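Local coordinates for DNA repair and recombination protein RadB (Thermococcus kodakarensis, PDB 2CVH) that probably takes part in DNA repair and homologous recombination as a RecA-like protein that binds DNA and has very weak ATPase activity, at residues K33-A37 with V151-V155; K46-D52 with F106-D112. One frame throughout, in Å; residues are numbered along the deposited sequence.

Interaction 1 (K33-A37 with V151-V155)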
# COMPACT_ATOMS: atom_id res chain seq x y z
N LYS A 33 -2.82 0.48 -7.30
CA LYS A 33 -2.27 0.43 -5.95
C LYS A 33 -2.44 -0.94 -5.28
O LYS A 33 -1.47 -1.51 -4.75
CB LYS A 33 -2.79 1.57 -5.09
CG LYS A 33 -4.26 1.67 -4.95
CD LYS A 33 -4.61 2.99 -4.27
CE LYS A 33 -6.02 2.96 -3.72
NZ LYS A 33 -7.08 2.99 -4.75
N THR A 34 -3.64 -1.51 -5.37
CA THR A 34 -3.92 -2.83 -4.83
C THR A 34 -3.12 -3.93 -5.59
O THR A 34 -2.52 -4.83 -4.98
CB THR A 34 -5.42 -3.13 -4.91
OG1 THR A 34 -6.13 -2.05 -4.25
CG2 THR A 34 -5.75 -4.47 -4.21
N THR A 35 -3.07 -3.83 -6.91
CA THR A 35 -2.33 -4.81 -7.67
C THR A 35 -0.86 -4.74 -7.28
O THR A 35 -0.19 -5.76 -7.18
CB THR A 35 -2.50 -4.62 -9.21
OG1 THR A 35 -3.89 -4.57 -9.52
CG2 THR A 35 -1.87 -5.79 -10.00
N LEU A 36 -0.36 -3.54 -7.03
CA LEU A 36 1.04 -3.35 -6.64
C LEU A 36 1.25 -4.07 -5.30
O LEU A 36 2.23 -4.81 -5.11
CB LEU A 36 1.35 -1.86 -6.48
CG LEU A 36 2.74 -1.30 -6.82
CD1 LEU A 36 2.99 -0.08 -5.93
CD2 LEU A 36 3.86 -2.33 -6.65
N ALA A 37 0.33 -3.85 -4.37
CA ALA A 37 0.38 -4.48 -3.06
C ALA A 37 0.40 -6.00 -3.20
O ALA A 37 1.28 -6.67 -2.64
CB ALA A 37 -0.82 -4.03 -2.22
N VAL A 151 0.69 1.53 3.00
CA VAL A 151 -0.56 2.15 3.40
C VAL A 151 -1.23 2.65 2.10
O VAL A 151 -0.74 3.56 1.43
CB VAL A 151 -0.30 3.33 4.37
CG1 VAL A 151 -1.57 4.07 4.63
CG2 VAL A 151 0.26 2.82 5.69
N ILE A 152 -2.31 2.00 1.72
CA ILE A 152 -3.02 2.35 0.52
C ILE A 152 -4.16 3.31 0.83
O ILE A 152 -4.84 3.15 1.83
CB ILE A 152 -3.52 1.07 -0.18
CG1 ILE A 152 -2.34 0.36 -0.84
CG2 ILE A 152 -4.63 1.37 -1.19
CD1 ILE A 152 -2.66 -1.06 -1.32
N ASN A 153 -4.30 4.36 0.03
CA ASN A 153 -5.37 5.33 0.23
C ASN A 153 -5.82 5.83 -1.14
O ASN A 153 -5.12 5.62 -2.13
CB ASN A 153 -4.86 6.55 1.03
CG ASN A 153 -4.13 6.16 2.30
OD1 ASN A 153 -4.75 5.90 3.32
ND2 ASN A 153 -2.80 6.11 2.23
N GLN A 154 -6.96 6.50 -1.19
CA GLN A 154 -7.44 7.08 -2.44
C GLN A 154 -6.84 8.50 -2.59
O GLN A 154 -6.54 9.18 -1.60
CB GLN A 154 -8.96 7.16 -2.44
CG GLN A 154 -9.65 5.82 -2.35
CD GLN A 154 -9.31 4.90 -3.51
OE1 GLN A 154 -8.94 3.75 -3.30
NE2 GLN A 154 -9.44 5.41 -4.73
N VAL A 155 -6.68 8.94 -3.83
CA VAL A 155 -6.11 10.25 -4.15
C VAL A 155 -7.03 11.47 -3.84
O VAL A 155 -8.19 11.30 -3.46
CB VAL A 155 -5.71 10.28 -5.66
CG1 VAL A 155 -6.96 10.23 -6.55
CG2 VAL A 155 -4.83 11.49 -5.98
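Lys-33 reaches from the first turn of helix 33-44 across the CG2 methyl of Ile-152, and most of the surface buried between 33-37 and 151-155 belongs to these two residues. The lysine's CG lies between the backbone N and the carbonyl carbon (chi1 57°), after which the chain runs extended as far as CE. Its methylenes pass obliquely over that methyl, with CD at 3.5 Å from CG2, a tight fit. The longer arm of the isoleucine, CG1-CD1, branches off at about a right angle and reaches the helix further along: CD1 comes to 3.6 Å from CB of Ala-37 and lies 4.1 Å from CA of Thr-34, at the level of the first helical turn, which Ala-37 N closes by bonding to Lys-33 O.

Beyond the isoleucine the aliphatic part of Lys-33 continues past the strand backbone, where CE stands 3.2 Å from the carbonyl O of Asn-153. A bend at chi4 (-71°) then turns NZ to Gln-154. That side chain leaves its own backbone away from the helix but folds back, crossing the lysine at about a right angle and accepting a hydrogen bond from NZ through OE1, modelled at 2.5 Å, too short to be relied on. The ammonium group also bonds to the carbonyl O of Gly-27 and has a cation-pi partner in Tyr-29, so it is held among residues of the predicted ATP-binding loop. Lys-33 fits the Walker A lysine of this predicted site; here its NZ bonds to protein oxygens.

Strand 149-153 lies between strands 106-112 and 22-26 in the sheet. Ile-152 and Ala-37 both also touch Val-110 of strand 106-112, while Lys-33 packs on Val-25 of strand 22-26, at the C-terminal end of which the P-loop begins.

Interaction 2 (K46-D52 with F106-D112)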
# COMPACT_ATOMS: atom_id res chain seq x y z
N LYS A 46 6.86 -14.75 1.65
CA LYS A 46 6.54 -14.99 3.04
C LYS A 46 5.16 -14.47 3.32
O LYS A 46 4.47 -14.01 2.41
CB LYS A 46 7.58 -14.32 3.94
CG LYS A 46 9.00 -14.62 3.51
CD LYS A 46 10.02 -13.82 4.28
CE LYS A 46 11.34 -13.82 3.54
NZ LYS A 46 11.20 -13.32 2.13
N LYS A 47 4.74 -14.54 4.57
CA LYS A 47 3.41 -14.07 4.92
C LYS A 47 3.22 -12.57 4.73
O LYS A 47 4.16 -11.78 4.81
CB LYS A 47 3.04 -14.50 6.34
CG LYS A 47 2.93 -16.01 6.53
CD LYS A 47 2.90 -16.36 8.02
CE LYS A 47 2.46 -17.80 8.28
NZ LYS A 47 1.59 -17.87 9.50
N VAL A 48 1.97 -12.20 4.46
CA VAL A 48 1.61 -10.83 4.26
C VAL A 48 0.38 -10.61 5.09
O VAL A 48 -0.60 -11.33 4.91
CB VAL A 48 1.21 -10.58 2.79
CG1 VAL A 48 0.69 -9.15 2.61
CG2 VAL A 48 2.35 -10.84 1.89
N ALA A 49 0.45 -9.64 6.01
CA ALA A 49 -0.71 -9.30 6.84
C ALA A 49 -1.43 -8.29 5.97
O ALA A 49 -0.85 -7.26 5.62
CB ALA A 49 -0.27 -8.66 8.16
N TYR A 50 -2.67 -8.56 5.62
CA TYR A 50 -3.39 -7.67 4.74
C TYR A 50 -4.69 -7.22 5.41
O TYR A 50 -5.61 -8.00 5.59
CB TYR A 50 -3.63 -8.39 3.40
CG TYR A 50 -3.93 -7.48 2.22
CD1 TYR A 50 -5.10 -6.70 2.19
CD2 TYR A 50 -3.05 -7.42 1.13
CE1 TYR A 50 -5.39 -5.86 1.10
CE2 TYR A 50 -3.34 -6.59 0.03
CZ TYR A 50 -4.51 -5.81 0.03
OH TYR A 50 -4.78 -4.95 -1.03
N VAL A 51 -4.71 -5.97 5.84
CA VAL A 51 -5.89 -5.41 6.49
C VAL A 51 -6.71 -4.78 5.38
O VAL A 51 -6.37 -3.72 4.85
CB VAL A 51 -5.49 -4.36 7.55
CG1 VAL A 51 -6.73 -3.80 8.22
CG2 VAL A 51 -4.56 -4.99 8.59
N ASP A 52 -7.76 -5.49 4.99
CA ASP A 52 -8.61 -5.05 3.91
C ASP A 52 -9.92 -4.51 4.37
O ASP A 52 -10.90 -5.24 4.47
CB ASP A 52 -8.84 -6.19 2.92
CG ASP A 52 -9.40 -5.70 1.59
OD1 ASP A 52 -9.42 -4.48 1.32
OD2 ASP A 52 -9.83 -6.55 0.81
N PHE A 106 6.46 -13.03 8.56
CA PHE A 106 5.90 -12.02 7.67
C PHE A 106 6.96 -11.21 6.91
O PHE A 106 8.02 -10.86 7.46
CB PHE A 106 5.01 -11.08 8.47
CG PHE A 106 3.74 -11.70 8.90
CD1 PHE A 106 3.74 -12.75 9.81
CD2 PHE A 106 2.54 -11.25 8.39
CE1 PHE A 106 2.54 -13.35 10.22
CE2 PHE A 106 1.33 -11.84 8.78
CZ PHE A 106 1.34 -12.90 9.70
N ALA A 107 6.67 -10.93 5.64
CA ALA A 107 7.57 -10.13 4.81
C ALA A 107 6.98 -8.74 4.56
O ALA A 107 7.73 -7.79 4.34
CB ALA A 107 7.83 -10.80 3.48
N LEU A 108 5.68 -8.60 4.78
CA LEU A 108 4.99 -7.36 4.48
C LEU A 108 3.66 -7.21 5.18
O LEU A 108 2.99 -8.20 5.48
CB LEU A 108 4.71 -7.34 2.96
CG LEU A 108 4.07 -6.15 2.22
CD1 LEU A 108 5.10 -5.03 2.15
CD2 LEU A 108 3.63 -6.57 0.80
N VAL A 109 3.26 -5.96 5.41
CA VAL A 109 1.96 -5.63 6.00
C VAL A 109 1.35 -4.67 4.98
O VAL A 109 2.06 -3.85 4.40
CB VAL A 109 2.10 -4.88 7.39
CG1 VAL A 109 0.72 -4.51 7.93
CG2 VAL A 109 2.83 -5.75 8.42
N VAL A 110 0.05 -4.79 4.74
CA VAL A 110 -0.65 -3.92 3.80
C VAL A 110 -1.92 -3.52 4.48
O VAL A 110 -2.61 -4.36 5.05
CB VAL A 110 -1.04 -4.64 2.46
CG1 VAL A 110 -1.80 -3.67 1.57
CG2 VAL A 110 0.21 -5.21 1.74
N VAL A 111 -2.20 -2.22 4.52
CA VAL A 111 -3.45 -1.75 5.12
C VAL A 111 -4.18 -1.10 3.96
O VAL A 111 -3.58 -0.39 3.16
CB VAL A 111 -3.23 -0.77 6.29
CG1 VAL A 111 -4.58 -0.41 6.92
CG2 VAL A 111 -2.31 -1.40 7.35
N ASP A 112 -5.47 -1.37 3.84
CA ASP A 112 -6.25 -0.84 2.73
C ASP A 112 -7.65 -0.56 3.22
O ASP A 112 -8.51 -1.43 3.15
CB ASP A 112 -6.26 -1.90 1.61
CG ASP A 112 -6.95 -1.42 0.33
OD1 ASP A 112 -7.61 -0.36 0.32
OD2 ASP A 112 -6.82 -2.15 -0.67
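Val-110 packs its CG1 methyl over one face of the Tyr-50 ring, 3.9 Å from the ring centroid and displaced toward the rim on the CE2 side. On this same face of the sheet the other methyl, CG2, meets CG1 of Val-48, which continues the apolar row to CD2 of Leu-108. Through the sheet, Ala-49 and Val-51 sit beside Val-109 and Val-111; Leu-98 of helix 90-101 covers Ala-49 and Val-51, with Val-94 also on Val-51. The row ends at Phe-106, whose ring, with CG beside the backbone N (chi1 -72°), lies against Lys-47 by one face and has the backbone N of Ala-49 at its edge, near its plane. CB of Lys-47 stands almost over the ring centre, a CH-pi contact of 3.7 Å. CB of Ala-49 touches CE2 at 3.6 Å.

Strands 47-52 and 106-112 run parallel, as neighbours in the central sheet of the RecA-like P-loop NTPase fold; helix 90-101 leads from strand 80-83, the other neighbour of 47-52, back to strand 106-112. The amide of Ala-49 bonds to Leu-108 O, and its carbonyl takes Val-110 N; Val-51 repeats the pattern with Val-110 O and Asp-112 N. A beta bulge at Ala-107 shifts the register by one residue, yet Ala-107 N still reaches Lys-47 O at 2.8 Å and 170°.

At the bulge, the methyl of Ala-107 rests against CB of Lys-46, whose ammonium group bonds to Ser-44 O. At the other end, Tyr-50 and Asp-112 lie side by side, with only a weak hydrogen bond of 3.5 Å from OH to OD2. The carboxylates of Asp-52 and Asp-112 run alongside each other, OD1 to OD2 4.0 Å apart; both oxygens of Asp-52 are engaged by the backbone amides of Gly-56 and Phe-57.

Both interactions draw on one central sheet, in which strand 106-112 of interaction 2 is the neighbour of strand 149-153 of interaction 1. A probable hydrogen bond from Ile-152 N to Val-111 O, 3.1 Å long, joins them there. Interaction 2 is the more buried, built from strand-to-strand backbone bonds and valine packing. Interaction 1 is smaller and only partly buried; it sets a helix against the sheet mainly through side chains, with no backbone-to-backbone bond between its two segments. They converge at the predicted nucleotide site, where CG2 of Thr-34 packs 3.4 Å from OH of Tyr-50. Asp-112 of interaction 2 also packs on Thr-34, beside the lysine that gives interaction 1 its positive charge.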